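Side-chain contacts in protein of unknown function DUF574 (PDB 3GIW), which binds S-adenosyl-L-homocysteine and is probably an S-adenosylmethionine-dependent methyltransferase with a Rossmann-like fold, although its substrate is unknown: residues Arg68-Leu73 with Arg80-Ile85; Leu141-Ile146 with Val183-Glu188. All coordinates share one frame; numbering follows the deposited sequence.

Interaction 1. Residues Arg68-Leu73 with Arg80-Ile85; sequences RAVAHL and RQFLDI
In the Rossmann-like core of this protein, the last turns of helix 55-75 pack on the first strand in sequence, 81-85, an inner strand of the central sheet, through Val-70 and Leu-73 on the helix and the ring of Phe-82 on the strand. CE2 of Phe-82 takes both approaches. Leu-73 comes in at the rim of the ring, near its plane, with its CB 4.0 Å from Phe-82 CE2; Val-70 reaches the same carbon obliquely, its CG1 4.2 Å from CE2. Phe-82 has CG anti to its carbonyl carbon (chi1 -61°), and the ring extends from the strand toward the helix, where the CA atoms of Val-70 and Phe-82 are 9.1 Å apart. All three residues are buried, and the contact is wholly apolar. Helix 95-102 adds Leu-95, which touches both Val-70 and Phe-82, while Ala-163 of the neighbouring strand 163-167 meets both Leu-73 and Phe-82. At the end of the helix, Arg-80 NH1 hydrogen-bonds to Ala-74 O, and a backbone hydrogen bond joins Leu-73 to Ile-79, tying the helix end to the turn before the strand. An aromatic side chain thus bridges sheet and helix layer, in the alpha/beta layering of the Rossmann-like methyltransferase fold.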
loop_
_atom_site.group_PDB
_atom_site.type_symbol
_atom_site.label_atom_id
_atom_site.label_comp_id
_atom_site.label_asym_id
_atom_site.label_seq_id
_atom_site.Cartn_x
_atom_site.Cartn_y
_atom_site.Cartn_z
ATOM N N ARG A 68 8.314 -8.087 1.876
ATOM C CA ARG A 68 8.553 -9.324 1.146
ATOM C C ARG A 68 8.160 -9.182 -0.338
ATOM O O ARG A 68 8.863 -9.708 -1.205
ATOM C CB ARG A 68 7.812 -10.499 1.796
ATOM C CG ARG A 68 8.222 -10.752 3.212
ATOM C CD ARG A 68 7.783 -12.103 3.717
ATOM N NE ARG A 68 6.360 -12.406 3.581
ATOM C CZ ARG A 68 5.392 -11.881 4.328
ATOM N NH1 ARG A 68 5.662 -11.019 5.295
ATOM N NH2 ARG A 68 4.122 -12.183 4.078
ATOM N N ALA A 69 7.071 -8.479 -0.636
ATOM C CA ALA A 69 6.631 -8.298 -2.019
ATOM C C ALA A 69 7.643 -7.466 -2.821
ATOM O O ALA A 69 7.986 -7.830 -3.964
ATOM C CB ALA A 69 5.236 -7.717 -2.087
ATOM N N VAL A 70 8.132 -6.371 -2.231
ATOM C CA VAL A 70 9.098 -5.520 -2.927
ATOM C C VAL A 70 10.424 -6.254 -3.111
ATOM O O VAL A 70 11.030 -6.187 -4.209
ATOM C CB VAL A 70 9.270 -4.173 -2.196
ATOM C CG1 VAL A 70 10.443 -3.354 -2.773
ATOM C CG2 VAL A 70 7.946 -3.364 -2.279
ATOM N N ALA A 71 10.874 -6.991 -2.093
ATOM C CA ALA A 71 12.078 -7.809 -2.238
ATOM C C ALA A 71 11.942 -8.859 -3.369
ATOM O O ALA A 71 12.841 -8.999 -4.200
ATOM C CB ALA A 71 12.408 -8.478 -0.910
ATOM N N HIS A 72 10.813 -9.550 -3.444
ATOM C CA HIS A 72 10.536 -10.468 -4.537
ATOM C C HIS A 72 10.623 -9.761 -5.895
ATOM O O HIS A 72 11.223 -10.265 -6.848
ATOM C CB HIS A 72 9.130 -11.061 -4.405
ATOM C CG HIS A 72 8.768 -12.004 -5.512
ATOM N ND1 HIS A 72 9.107 -13.340 -5.478
ATOM C CD2 HIS A 72 8.148 -11.801 -6.702
ATOM C CE1 HIS A 72 8.704 -13.920 -6.595
ATOM N NE2 HIS A 72 8.102 -13.015 -7.344
ATOM N N LEU A 73 9.936 -8.634 -6.016
ATOM C CA LEU A 73 9.905 -7.885 -7.268
ATOM C C LEU A 73 11.317 -7.453 -7.710
ATOM O O LEU A 73 11.667 -7.586 -8.894
ATOM C CB LEU A 73 8.975 -6.697 -7.132
ATOM C CG LEU A 73 7.472 -7.008 -7.188
ATOM C CD1 LEU A 73 6.671 -5.844 -6.591
ATOM C CD2 LEU A 73 7.017 -7.351 -8.628
ATOM N N ARG A 80 13.285 -2.778 -11.613
ATOM C CA ARG A 80 14.152 -1.676 -11.207
ATOM C C ARG A 80 13.424 -0.333 -11.159
ATOM O O ARG A 80 14.075 0.699 -10.965
ATOM C CB ARG A 80 15.361 -1.568 -12.169
ATOM C CG ARG A 80 16.211 -2.827 -12.244
ATOM C CD ARG A 80 17.048 -2.996 -11.004
ATOM N NE ARG A 80 17.774 -4.270 -10.997
ATOM C CZ ARG A 80 17.384 -5.394 -10.403
ATOM N NH1 ARG A 80 16.251 -5.486 -9.691
ATOM N NH2 ARG A 80 18.160 -6.462 -10.498
ATOM N N GLN A 81 12.097 -0.342 -11.324
ATOM C CA GLN A 81 11.285 0.865 -11.281
ATOM C C GLN A 81 9.982 0.578 -10.561
ATOM O O GLN A 81 9.307 -0.414 -10.847
ATOM C CB GLN A 81 10.945 1.313 -12.710
ATOM C CG GLN A 81 12.165 1.591 -13.581
ATOM C CD GLN A 81 11.790 2.314 -14.844
ATOM O OE1 GLN A 81 12.219 3.468 -15.069
ATOM N NE2 GLN A 81 10.965 1.657 -15.685
ATOM N N PHE A 82 9.598 1.477 -9.655
ATOM C CA PHE A 82 8.404 1.307 -8.830
ATOM C C PHE A 82 7.607 2.607 -8.787
ATOM O O PHE A 82 8.192 3.694 -8.644
ATOM C CB PHE A 82 8.814 0.926 -7.383
ATOM C CG PHE A 82 9.565 -0.362 -7.291
ATOM C CD1 PHE A 82 10.912 -0.433 -7.673
ATOM C CD2 PHE A 82 8.927 -1.524 -6.877
ATOM C CE1 PHE A 82 11.627 -1.646 -7.629
ATOM C CE2 PHE A 82 9.639 -2.729 -6.854
ATOM C CZ PHE A 82 10.964 -2.780 -7.210
ATOM N N LEU A 83 6.284 2.476 -8.864
ATOM C CA LEU A 83 5.327 3.540 -8.687
ATOM C C LEU A 83 4.403 3.148 -7.524
ATOM O O LEU A 83 3.584 2.248 -7.658
ATOM C CB LEU A 83 4.527 3.757 -9.972
ATOM C CG LEU A 83 3.458 4.847 -9.927
ATOM C CD1 LEU A 83 3.936 6.192 -9.392
ATOM C CD2 LEU A 83 2.801 5.042 -11.326
ATOM N N ASP A 84 4.553 3.854 -6.398
ATOM C CA ASP A 84 3.869 3.511 -5.154
ATOM C C ASP A 84 2.751 4.498 -4.890
ATOM O O ASP A 84 2.979 5.706 -4.671
ATOM C CB ASP A 84 4.865 3.557 -4.007
ATOM C CG ASP A 84 4.293 3.039 -2.680
ATOM O OD1 ASP A 84 3.599 2.000 -2.661
ATOM O OD2 ASP A 84 4.601 3.663 -1.620
ATOM N N ILE A 85 1.514 4.007 -4.922
ATOM C CA ILE A 85 0.324 4.834 -4.825
ATOM C C ILE A 85 -0.253 4.708 -3.413
ATOM O O ILE A 85 -0.667 3.625 -3.011
ATOM C CB ILE A 85 -0.757 4.406 -5.864
ATOM C CG1 ILE A 85 -0.152 4.364 -7.269
ATOM C CG2 ILE A 85 -2.018 5.312 -5.746
ATOM C CD1 ILE A 85 0.361 5.649 -7.762
#

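Interaction 2. Residues Leu141-Ile146 with Val183-Glu188; sequences LDPASI and VRRLLE
Pro-143, on the segment whose short helix carries Ile-146, meets Leu-186 and Arg-185 near the end of helix 179-187, joining two helices of the layer that flanks the Rossmann-like sheet. The apolar packing centres on Leu-186, whose CD2 lies 3.7 Å from Pro-143 CB. The same methyl faces Ile-146 more loosely, with Ile-146 CD1 4.4 Å from Leu-186 CD2. With CG anti to its carbonyl carbon (chi1 -65°), Leu-186 brings its branched end closer to the short helix than the direction of its CB would suggest. The backbones are near here, the CA atoms of Pro-143 and Leu-186 being 6.2 Å apart. Leu-147, one residue further along the short helix, touches both Leu-186 and Arg-185 and extends the patch.

Arg-185 contributes the aliphatic part of its side chain. Its CG packs equally against CB and CG of Pro-143, at 3.9 Å from each, and the two side chains cross at a slant. The chain bends about its CB-CG bond (chi2 58°), whose outer atom, CG, is the one touching the proline. This side of the contact is exposed, whereas Leu-186 and Ile-146 are buried.

The polar bonds lie outside the interface: each is made within one segment or to a residue beyond both. Arg-184 faces another part of the fold, its NH1 bonding to the carbonyl oxygens of Phe-235 and Glu-237. Leu-141 N bonds to OD1 of Asp-139, a residue that contacts S-adenosyl-L-homocysteine. Within 141-146, Ser-145 OG donates to Asp-142 O at 2.6 Å, lying in the carbonyl plane with a C=O...OG angle of 149°.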
loop_
_atom_site.group_PDB
_atom_site.type_symbol
_atom_site.label_atom_id
_atom_site.label_comp_id
_atom_site.label_asym_id
_atom_site.label_seq_id
_atom_site.Cartn_x
_atom_site.Cartn_y
_atom_site.Cartn_z
ATOM N N LEU A 141 -7.653 9.257 -7.721
ATOM C CA LEU A 141 -8.860 9.534 -8.513
ATOM C C LEU A 141 -8.595 10.303 -9.822
ATOM O O LEU A 141 -9.455 10.345 -10.708
ATOM C CB LEU A 141 -9.881 10.279 -7.654
ATOM C CG LEU A 141 -10.371 9.474 -6.448
ATOM C CD1 LEU A 141 -11.330 10.257 -5.578
ATOM C CD2 LEU A 141 -11.016 8.176 -6.909
ATOM N N ASP A 142 -7.415 10.912 -9.942
ATOM C CA ASP A 142 -6.999 11.586 -11.153
ATOM C C ASP A 142 -5.686 10.973 -11.622
ATOM O O ASP A 142 -4.619 11.535 -11.420
ATOM C CB ASP A 142 -6.837 13.085 -10.883
ATOM C CG ASP A 142 -6.512 13.893 -12.139
ATOM O OD1 ASP A 142 -6.409 13.331 -13.259
ATOM O OD2 ASP A 142 -6.338 15.115 -11.989
ATOM N N PRO A 143 -5.756 9.775 -12.215
ATOM C CA PRO A 143 -4.522 9.203 -12.777
ATOM C C PRO A 143 -3.605 10.103 -13.639
ATOM O O PRO A 143 -2.386 9.912 -13.589
ATOM C CB PRO A 143 -5.032 7.982 -13.562
ATOM C CG PRO A 143 -6.333 7.587 -12.846
ATOM C CD PRO A 143 -6.918 8.860 -12.325
ATOM N N ALA A 144 -4.141 11.045 -14.434
ATOM C CA ALA A 144 -3.291 11.952 -15.247
ATOM C C ALA A 144 -2.354 12.837 -14.425
ATOM O O ALA A 144 -1.185 13.067 -14.806
ATOM C CB ALA A 144 -4.152 12.844 -16.170
ATOM N N SER A 145 -2.860 13.336 -13.305
ATOM C CA SER A 145 -2.040 14.107 -12.359
ATOM C C SER A 145 -0.811 13.330 -11.845
ATOM O O SER A 145 0.181 13.938 -11.446
ATOM C CB SER A 145 -2.891 14.576 -11.162
ATOM O OG SER A 145 -3.278 13.515 -10.320
ATOM N N ILE A 146 -0.913 11.997 -11.821
ATOM C CA ILE A 146 0.179 11.141 -11.451
ATOM C C ILE A 146 1.022 10.865 -12.678
ATOM O O ILE A 146 2.205 11.127 -12.679
ATOM C CB ILE A 146 -0.344 9.826 -10.796
ATOM C CG1 ILE A 146 -1.133 10.173 -9.509
ATOM C CG2 ILE A 146 0.784 8.862 -10.554
ATOM C CD1 ILE A 146 -1.856 9.025 -8.812
ATOM N N VAL A 183 -7.264 1.634 -10.747
ATOM C CA VAL A 183 -6.030 0.864 -10.715
ATOM C C VAL A 183 -5.609 0.438 -12.127
ATOM O O VAL A 183 -4.415 0.577 -12.499
ATOM C CB VAL A 183 -6.164 -0.338 -9.769
ATOM C CG1 VAL A 183 -5.016 -1.328 -10.015
ATOM C CG2 VAL A 183 -6.223 0.131 -8.338
ATOM N N ARG A 184 -6.554 -0.056 -12.915
ATOM C CA ARG A 184 -6.215 -0.545 -14.233
ATOM C C ARG A 184 -5.862 0.621 -15.174
ATOM O O ARG A 184 -5.089 0.431 -16.106
ATOM C CB ARG A 184 -7.282 -1.524 -14.733
ATOM C CG ARG A 184 -7.335 -2.759 -13.746
ATOM C CD ARG A 184 -5.985 -3.549 -13.666
ATOM N NE ARG A 184 -5.769 -4.167 -14.984
ATOM C CZ ARG A 184 -6.088 -5.411 -15.305
ATOM N NH1 ARG A 184 -6.545 -6.238 -14.393
ATOM N NH2 ARG A 184 -5.900 -5.836 -16.557
ATOM N N ARG A 185 -6.387 1.816 -14.948
ATOM C CA ARG A 185 -5.969 3.001 -15.713
ATOM C C ARG A 185 -4.509 3.382 -15.429
ATOM O O ARG A 185 -3.772 3.767 -16.333
ATOM C CB ARG A 185 -6.881 4.183 -15.405
ATOM C CG ARG A 185 -6.548 5.473 -16.103
ATOM C CD ARG A 185 -6.563 5.318 -17.653
ATOM N NE ARG A 185 -6.085 6.540 -18.299
ATOM C CZ ARG A 185 -4.812 6.791 -18.605
ATOM N NH1 ARG A 185 -3.882 5.897 -18.374
ATOM N NH2 ARG A 185 -4.469 7.952 -19.179
ATOM N N LEU A 186 -4.079 3.251 -14.185
ATOM C CA LEU A 186 -2.666 3.438 -13.854
ATOM C C LEU A 186 -1.742 2.387 -14.449
ATOM O O LEU A 186 -0.569 2.685 -14.754
ATOM C CB LEU A 186 -2.454 3.493 -12.327
ATOM C CG LEU A 186 -3.102 4.693 -11.640
ATOM C CD1 LEU A 186 -3.210 4.481 -10.114
ATOM C CD2 LEU A 186 -2.330 5.956 -11.974
ATOM N N LEU A 187 -2.241 1.173 -14.624
ATOM C CA LEU A 187 -1.427 0.089 -15.177
ATOM C C LEU A 187 -1.299 0.203 -16.717
ATOM O O LEU A 187 -0.346 -0.304 -17.308
ATOM C CB LEU A 187 -2.036 -1.271 -14.776
ATOM C CG LEU A 187 -1.209 -2.556 -15.049
ATOM C CD1 LEU A 187 0.153 -2.568 -14.358
ATOM C CD2 LEU A 187 -2.009 -3.788 -14.602
ATOM N N GLU A 188 -2.273 0.839 -17.371
ATOM C CA GLU A 188 -2.329 0.932 -18.840
ATOM C C GLU A 188 -1.000 1.324 -19.485
ATOM O O GLU A 188 -0.548 0.628 -20.404
ATOM C CB GLU A 188 -3.422 1.921 -19.266
ATOM C CG GLU A 188 -4.816 1.389 -19.171
ATOM C CD GLU A 188 -5.150 0.385 -20.250
ATOM O OE1 GLU A 188 -4.323 0.208 -21.184
ATOM O OE2 GLU A 188 -6.253 -0.223 -20.155
#

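How the interactions relate
Interactions 1 and 2 have centres 17 Å apart and meet through strand 81-85. Phe-82 serves interaction 1, while Leu-83 and Ile-85 carry the strand's packing to interaction 2: Ile-85 CD1 lies 4.2 Å from Ile-146 CD1, Ile-85 CG1 is 4.2 Å from Leu-186 CD1, and Leu-83 CD1 is 4.3 Å from Ile-146 CG2. Interaction 2 lies nearer the residues that bind S-adenosyl-L-homocysteine, a ligand absent from this model. The side chain of Val-70 is about 9 Å from that of Arg-63, whereas that of Ile-146 is about 4 Å from that of Met-140 and about 4 Å from a bound glycerol, probably from the crystallisation liquor.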